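Local coordinates for protein putative histidinol-phosphate aminotransferase (Burkholderia pseudomallei, PDB 3P1T) that probably transfers an amino group between L-histidinol phosphate and 2-oxoglutarate with pyridoxal 5'-phosphate as cofactor, a step of histidine biosynthesis, at residues E53-V56 / M57-L60; R75-D78 / E79-D82. All coordinates share one frame; numbering follows the deposited sequence.

Contact 1 of 2, residues E53-V56 / M57-L60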
loop_
_atom_site.group_PDB
_atom_site.type_symbol
_atom_site.label_atom_id
_atom_site.label_comp_id
_atom_site.label_asym_id
_atom_site.label_seq_id
_atom_site.Cartn_x
_atom_site.Cartn_y
_atom_site.Cartn_z
ATOM N N GLU A 53 9.391 11.029 1.881
ATOM C CA GLU A 53 8.117 10.904 2.604
ATOM C C GLU A 53 7.770 12.218 3.347
ATOM O O GLU A 53 6.701 12.744 3.051
ATOM C CB GLU A 53 8.143 9.710 3.581
ATOM C CG GLU A 53 6.862 9.457 4.357
ATOM C CD GLU A 53 6.918 8.304 5.349
ATOM O OE1 GLU A 53 7.794 7.411 5.226
ATOM O OE2 GLU A 53 6.037 8.281 6.239
ATOM N N PRO A 54 8.619 12.805 4.241
ATOM C CA PRO A 54 8.229 14.077 4.898
ATOM C C PRO A 54 8.071 15.250 3.929
ATOM O O PRO A 54 7.219 16.107 4.170
ATOM C CB PRO A 54 9.383 14.363 5.862
ATOM C CG PRO A 54 10.509 13.559 5.373
ATOM C CD PRO A 54 9.926 12.338 4.747
ATOM N N ARG A 55 8.871 15.279 2.840
ATOM C CA ARG A 55 8.813 16.323 1.819
ATOM C C ARG A 55 7.449 16.315 1.103
ATOM O O ARG A 55 6.868 17.380 0.910
ATOM C CB ARG A 55 9.950 16.138 0.808
ATOM C CG ARG A 55 10.091 17.310 -0.159
ATOM C CD ARG A 55 11.181 17.100 -1.205
ATOM N NE ARG A 55 10.823 16.117 -2.239
ATOM C CZ ARG A 55 11.435 14.949 -2.430
ATOM N NH1 ARG A 55 12.467 14.597 -1.673
ATOM N NH2 ARG A 55 11.042 14.141 -3.402
ATOM N N VAL A 56 6.939 15.128 0.733
ATOM C CA VAL A 56 5.654 14.997 0.037
ATOM C C VAL A 56 4.515 15.329 1.024
ATOM O O VAL A 56 3.540 15.970 0.613
ATOM C CB VAL A 56 5.472 13.597 -0.628
ATOM C CG1 VAL A 56 4.091 13.440 -1.239
ATOM C CG2 VAL A 56 6.535 13.362 -1.697
HETATM N N MSE A 57 4.652 14.945 2.324
HETATM C CA MSE A 57 3.623 15.255 3.348
HETATM C C MSE A 57 3.422 16.755 3.455
HETATM O O MSE A 57 2.280 17.211 3.494
HETATM C CB MSE A 57 3.973 14.676 4.733
HETATM C CG MSE A 57 3.822 13.159 4.810
HETATM SE SE MSE A 57 2.027 12.598 4.381
HETATM C CE MSE A 57 1.070 13.141 5.932
ATOM N N ARG A 58 4.537 17.508 3.439
ATOM C CA ARG A 58 4.575 18.952 3.507
ATOM C C ARG A 58 3.958 19.532 2.250
ATOM O O ARG A 58 3.177 20.477 2.350
ATOM C CB ARG A 58 6.023 19.406 3.692
ATOM C CG ARG A 58 6.236 20.917 3.733
ATOM C CD ARG A 58 7.713 21.307 3.813
ATOM N NE ARG A 58 8.535 20.739 2.734
ATOM C CZ ARG A 58 8.657 21.251 1.510
ATOM N NH1 ARG A 58 7.975 22.337 1.165
ATOM N NH2 ARG A 58 9.441 20.667 0.615
ATOM N N LYS A 59 4.284 18.947 1.068
ATOM C CA LYS A 59 3.751 19.380 -0.234
ATOM C C LYS A 59 2.218 19.231 -0.256
ATOM O O LYS A 59 1.544 20.138 -0.724
ATOM C CB LYS A 59 4.393 18.590 -1.396
ATOM C CG LYS A 59 5.414 19.362 -2.248
ATOM C CD LYS A 59 6.786 19.533 -1.586
ATOM C CE LYS A 59 7.762 20.316 -2.438
ATOM N NZ LYS A 59 8.116 19.613 -3.705
ATOM N N LEU A 60 1.679 18.112 0.273
ATOM C CA LEU A 60 0.248 17.851 0.395
ATOM C C LEU A 60 -0.423 18.913 1.258
ATOM O O LEU A 60 -1.475 19.443 0.882
ATOM C CB LEU A 60 -0.003 16.456 0.995
ATOM C CG LEU A 60 0.192 15.268 0.074
ATOM C CD1 LEU A 60 0.303 13.974 0.880
ATOM C CD2 LEU A 60 -0.919 15.181 -0.987
#
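Glu53 meets selenomethionine Met57 one helical turn further on: its carbonyl O accepts Met57 N at 3.1 Å. The same O lies 3.4 Å from Met57 CG. From there the Met57 chain, bent at both chi2 and chi3, turns away from the first turn, and the side chain packs on Leu71 and Leu73 of strand 71-74. Pro54 O takes Arg58 N.

Arg55 is engaged twice. Its O accepts Lys59 N at 3.0 Å and also lies over one face of the Arg58 guanidinium. Arg58 is bent at chi3 (55°), which folds the guanidinium back along the helix until NH2 sits 3.5 Å from Arg55 CG. The two guanidinium planes stand 57° apart, so this is a methylene-to-nitrogen contact and no stack. Arg55 NE and Lys59 NZ, 4.7 Å apart, both form salt bridges with Glu238 OE2, and the shared carboxylate probably offsets their like charges. Lys59 CD rests on Arg55 O at 3.3 Å.

Val56 closes the series on the buried side. Its O receives Leu60 N, and its CG1 stands 4.4 Å from Leu60 CD1, while Leu237 and Leu241 of helix 231-241 pack on the pair. The whole is a regular i to i+4 arrangement in an amphipathic helix: apolar groups face strand 71-74 and helix 231-241, and Arg55 and Lys59 are tied to that helix through Glu238.

Contact 2 of 2, residues R75-D78 / E79-D82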
loop_
_atom_site.group_PDB
_atom_site.type_symbol
_atom_site.label_atom_id
_atom_site.label_comp_id
_atom_site.label_asym_id
_atom_site.label_seq_id
_atom_site.Cartn_x
_atom_site.Cartn_y
_atom_site.Cartn_z
ATOM N N ARG A 75 -3.766 4.474 0.956
ATOM C CA ARG A 75 -3.901 3.608 -0.206
ATOM C C ARG A 75 -5.393 3.544 -0.623
ATOM O O ARG A 75 -6.051 2.492 -0.461
ATOM C CB ARG A 75 -3.348 2.215 0.106
ATOM C CG ARG A 75 -2.984 1.405 -1.126
ATOM C CD ARG A 75 -1.492 1.486 -1.301
ATOM N NE ARG A 75 -1.119 2.223 -2.493
ATOM C CZ ARG A 75 0.119 2.580 -2.788
ATOM N NH1 ARG A 75 1.116 2.310 -1.951
ATOM N NH2 ARG A 75 0.369 3.239 -3.902
ATOM N N GLY A 76 -5.913 4.694 -1.083
ATOM C CA GLY A 76 -7.285 4.837 -1.548
ATOM C C GLY A 76 -8.345 4.805 -0.475
ATOM O O GLY A 76 -8.054 4.804 0.736
ATOM N N ILE A 77 -9.601 4.759 -0.934
ATOM C CA ILE A 77 -10.779 4.780 -0.078
ATOM C C ILE A 77 -10.835 3.480 0.774
ATOM O O ILE A 77 -11.334 3.557 1.901
ATOM C CB ILE A 77 -12.082 5.039 -0.913
ATOM C CG1 ILE A 77 -13.337 5.307 -0.034
ATOM C CG2 ILE A 77 -12.334 3.986 -1.969
ATOM C CD1 ILE A 77 -13.232 6.403 1.034
ATOM N N ASP A 78 -10.258 2.338 0.305
ATOM C CA ASP A 78 -10.258 1.088 1.106
ATOM C C ASP A 78 -9.470 1.275 2.400
ATOM O O ASP A 78 -10.017 0.968 3.458
ATOM C CB ASP A 78 -9.711 -0.133 0.333
ATOM C CG ASP A 78 -10.599 -0.721 -0.755
ATOM O OD1 ASP A 78 -11.529 -0.013 -1.223
ATOM O OD2 ASP A 78 -10.312 -1.851 -1.205
ATOM N N GLU A 79 -8.211 1.802 2.338
ATOM C CA GLU A 79 -7.436 2.040 3.567
ATOM C C GLU A 79 -8.144 3.049 4.459
ATOM O O GLU A 79 -8.206 2.861 5.668
ATOM C CB GLU A 79 -6.005 2.524 3.285
ATOM C CG GLU A 79 -5.277 2.886 4.577
ATOM C CD GLU A 79 -3.793 3.170 4.544
ATOM O OE1 GLU A 79 -3.225 3.334 3.442
ATOM O OE2 GLU A 79 -3.195 3.221 5.641
ATOM N N CYS A 80 -8.656 4.117 3.852
ATOM C CA CYS A 80 -9.380 5.184 4.515
ATOM C C CYS A 80 -10.539 4.609 5.366
ATOM O O CYS A 80 -10.614 4.885 6.569
ATOM C CB CYS A 80 -9.892 6.171 3.471
ATOM S SG CYS A 80 -10.932 7.491 4.147
ATOM N N PHE A 81 -11.416 3.785 4.736
ATOM C CA PHE A 81 -12.579 3.194 5.388
ATOM C C PHE A 81 -12.147 2.265 6.518
ATOM O O PHE A 81 -12.759 2.293 7.582
ATOM C CB PHE A 81 -13.469 2.433 4.375
ATOM C CG PHE A 81 -14.814 2.037 4.941
ATOM C CD1 PHE A 81 -14.956 0.866 5.689
ATOM C CD2 PHE A 81 -15.928 2.852 4.763
ATOM C CE1 PHE A 81 -16.171 0.543 6.277
ATOM C CE2 PHE A 81 -17.144 2.519 5.335
ATOM C CZ PHE A 81 -17.254 1.370 6.097
ATOM N N ASP A 82 -11.117 1.443 6.290
ATOM C CA ASP A 82 -10.618 0.475 7.277
ATOM C C ASP A 82 -10.042 1.146 8.508
ATOM O O ASP A 82 -10.409 0.765 9.620
ATOM C CB ASP A 82 -9.544 -0.455 6.685
ATOM C CG ASP A 82 -10.055 -1.589 5.813
ATOM O OD1 ASP A 82 -11.269 -1.632 5.543
ATOM O OD2 ASP A 82 -9.250 -2.470 5.456
#
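The carboxylate of Glu79 is the flat group that reaches across to Arg75: OE1 accepts the backbone N of Arg75 at 2.8 Å, on its anti side and with the donor 23° out of the carboxylate plane. The bond is nearly straight, 167° at the hydrogen. Glu79 is stretched out, with CG anti to its own backbone N (chi1 175°) and an extended chain beyond, and this carries the carboxylate back to the residue before Gly76. OE1 also lies 3.5 Å from Arg75 CB and takes a second hydrogen bond from Asn228, while OE2 is held by Arg83 and Gln224. With both oxygens engaged, the buried carboxylate has its rotation fixed. The Arg75 guanidinium is directed elsewhere, to Asp233 and the carbonyl of Leu205.

Gly76 sits at a positive phi that favours glycine, and its O accepts Cys80 N at 3.2 Å. Ile77 O binds Phe81 N at 2.8 Å, and Ile77 CD1 approaches Cys80 SG to 4.0 Å. Asp78 O receives Asp82 N, and the Asp82 carboxylate folds back beside that carbonyl, its CG 3.5 Å away; Asp82 OD2 also forms a salt bridge with Arg106 of helix 102-107.

Strand 71-74 leads through this turn into helix 76-87. On one flank, Ile77 and Cys80 pack against Phe193 of strand 190-195, and Cys80 also touches Leu168 of strand 166-170. Phe81 meets Arg106 and Ile107 of helix 102-107. Elsewhere the helix lies at the dimer interface, where Asp78 OD2 accepts Phe226 N and Asp82 OD2 accepts Trp225 NE1, both donors belonging to the second subunit.

Contacts 1 and 2 show how one secondary-structure pattern, the helical turn, serves different surroundings. They follow in series along the chain, in helices 52-64 and 76-87, with strand 71-74 between them. Their centres are 19 Å apart and their nearest atoms about 10 Å, so they do not touch. Both nevertheless reach helix 231-241, contact 1 through Glu238 and contact 2 through Asp233. Contact 1 is partly buried, its centre about 22 Å from that of the chain, whereas contact 2 is buried, its centre about 12 Å from it, and faces the second subunit. A bound tartrate, probably from crystallisation, lies about 6 Å from the Ile77 side chain.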